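Local structure of caspase-3 (Porites astreoides, 6WI4) at residues Y149-V154 against S217-L222. The protein is a caspase of the CD peptidase clan that probably cleaves proteins after aspartate during coral apoptosis. Residues are numbered along the deposited sequence; the frame is centred on the assembly and turned at random.
Sequences YAYSTV and SVVSML
Val219 touches both tyrosine rings: its CB is 4.0 Å from CD1 of Tyr149, its direct partner across the sheet, while its CG2, beside the backbone N, reaches Tyr151 CE2 on the diagonal at 3.9 Å. Met221 meets the edge of the Tyr149 ring; bent at chi2 (71°), it brings SD into the ring plane, 3.8 Å from Tyr149 CE1, a Met-aromatic contact. Tyr149, Tyr151, Ser217 and Val219 all project from one face of the sheet, where helix 105-110 touches both tyrosines and Phe127 stacks on Tyr151. Ala150 and Val218, a non-hydrogen-bonded pair, project from the other and meet Leu190 of helix 186-197. The hydrogen-bonded pairs flanking them establish the antiparallel register: Tyr149 N to Val219 O and Val219 N to Tyr149 O are both 2.8 Å, the latter nearly straight (174° at H). Tyr151 N to Ser217 O is also 2.8 Å, and Ser217 N to Tyr151 O is longer at 3.1 Å. Strand 217-220 is outermost, within this chain, in the six-stranded caspase sheet. Ser217 OG, set between its own N and carbonyl carbon (chi1 59°), donates to Thr153 O at 2.7 Å in the carbonyl plane, extending cross-strand bonding past the backbone ladder into the loop after strand 147-151.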
loop_
_atom_site.group_PDB
_atom_site.type_symbol
_atom_site.label_atom_id
_atom_site.label_comp_id
_atom_site.label_asym_id
_atom_site.label_seq_id
_atom_site.Cartn_x
_atom_site.Cartn_y
_atom_site.Cartn_z
ATOM N N TYR A 149 5.685 1.629 -5.790
ATOM C CA TYR A 149 5.478 1.716 -4.349
ATOM C C TYR A 149 4.611 2.937 -4.097
ATOM O O TYR A 149 5.057 4.074 -4.302
ATOM C CB TYR A 149 6.804 1.811 -3.593
ATOM C CG TYR A 149 7.855 0.788 -3.993
ATOM C CD1 TYR A 149 8.761 1.064 -5.003
ATOM C CD2 TYR A 149 7.948 -0.443 -3.349
ATOM C CE1 TYR A 149 9.745 0.146 -5.367
ATOM C CE2 TYR A 149 8.921 -1.367 -3.722
ATOM C CZ TYR A 149 9.817 -1.062 -4.720
ATOM O OH TYR A 149 10.802 -1.961 -5.092
ATOM N N ALA A 150 3.366 2.701 -3.691
ATOM C CA ALA A 150 2.399 3.767 -3.472
ATOM C C ALA A 150 2.347 4.058 -1.978
ATOM O O ALA A 150 1.796 3.272 -1.202
ATOM C CB ALA A 150 1.030 3.370 -4.016
ATOM N N TYR A 151 2.928 5.183 -1.577
ATOM C CA TYR A 151 3.052 5.571 -0.176
ATOM C C TYR A 151 1.974 6.576 0.212
ATOM O O TYR A 151 1.691 7.509 -0.539
ATOM C CB TYR A 151 4.413 6.221 0.061
ATOM C CG TYR A 151 5.580 5.278 0.150
ATOM C CD1 TYR A 151 5.944 4.711 1.366
ATOM C CD2 TYR A 151 6.354 5.002 -0.966
ATOM C CE1 TYR A 151 7.048 3.886 1.469
ATOM C CE2 TYR A 151 7.462 4.168 -0.877
ATOM C CZ TYR A 151 7.797 3.614 0.346
ATOM O OH TYR A 151 8.891 2.787 0.457
ATOM N N SER A 152 1.435 6.426 1.425
ATOM C CA SER A 152 0.369 7.323 1.876
ATOM C C SER A 152 0.854 8.755 2.116
ATOM O O SER A 152 0.047 9.688 2.020
ATOM C CB SER A 152 -0.286 6.777 3.148
ATOM O OG SER A 152 0.592 6.787 4.273
ATOM N N THR A 153 2.129 8.958 2.443
ATOM C CA THR A 153 2.617 10.285 2.825
ATOM C C THR A 153 3.998 10.494 2.203
ATOM O O THR A 153 4.350 9.861 1.203
ATOM C CB THR A 153 2.541 10.464 4.361
ATOM O OG1 THR A 153 2.773 11.845 4.684
ATOM C CG2 THR A 153 3.545 9.584 5.118
ATOM N N VAL A 154 4.759 11.440 2.751
ATOM C CA VAL A 154 6.064 11.853 2.235
ATOM C C VAL A 154 7.115 11.446 3.259
ATOM O O VAL A 154 6.835 11.473 4.467
ATOM C CB VAL A 154 6.076 13.368 1.968
ATOM C CG1 VAL A 154 7.504 13.901 1.751
ATOM C CG2 VAL A 154 5.182 13.701 0.805
ATOM N N SER A 217 2.789 9.962 -2.079
ATOM C CA SER A 217 3.918 9.898 -2.997
ATOM C C SER A 217 3.990 8.522 -3.634
ATOM O O SER A 217 3.671 7.515 -2.998
ATOM C CB SER A 217 5.236 10.230 -2.282
ATOM O OG SER A 217 5.502 9.341 -1.213
ATOM N N VAL A 218 4.399 8.475 -4.897
ATOM C CA VAL A 218 4.562 7.208 -5.593
ATOM C C VAL A 218 6.008 7.095 -6.042
ATOM O O VAL A 218 6.577 8.060 -6.565
ATOM C CB VAL A 218 3.578 7.063 -6.773
ATOM C CG1 VAL A 218 3.657 8.214 -7.764
ATOM C CG2 VAL A 218 3.813 5.741 -7.487
ATOM N N VAL A 219 6.611 5.931 -5.802
ATOM C CA VAL A 219 7.952 5.616 -6.283
ATOM C C VAL A 219 7.776 4.582 -7.384
ATOM O O VAL A 219 7.332 3.458 -7.116
ATOM C CB VAL A 219 8.857 5.072 -5.168
ATOM C CG1 VAL A 219 10.245 4.770 -5.730
ATOM C CG2 VAL A 219 8.957 6.060 -3.988
ATOM N N SER A 220 8.120 4.932 -8.623
ATOM C CA SER A 220 7.824 4.052 -9.748
ATOM C C SER A 220 9.104 3.578 -10.419
ATOM O O SER A 220 9.925 4.392 -10.851
ATOM C CB SER A 220 6.942 4.744 -10.782
ATOM O OG SER A 220 6.791 3.881 -11.901
ATOM N N MET A 221 9.265 2.260 -10.495
ATOM C CA MET A 221 10.217 1.624 -11.394
ATOM C C MET A 221 9.495 0.933 -12.549
ATOM O O MET A 221 10.048 0.022 -13.174
ATOM C CB MET A 221 11.094 0.626 -10.629
ATOM C CG MET A 221 12.117 1.288 -9.699
ATOM S SD MET A 221 11.339 2.064 -8.259
ATOM C CE MET A 221 12.690 2.020 -7.077
ATOM N N LEU A 222 8.278 1.372 -12.861
ATOM C CA LEU A 222 7.544 0.786 -13.979
ATOM C C LEU A 222 8.185 1.165 -15.313
ATOM O O LEU A 222 8.767 2.242 -15.471
ATOM C CB LEU A 222 6.088 1.239 -13.949
ATOM C CG LEU A 222 5.295 0.884 -12.686
ATOM C CD1 LEU A 222 3.880 1.422 -12.831
ATOM C CD2 LEU A 222 5.281 -0.614 -12.441
#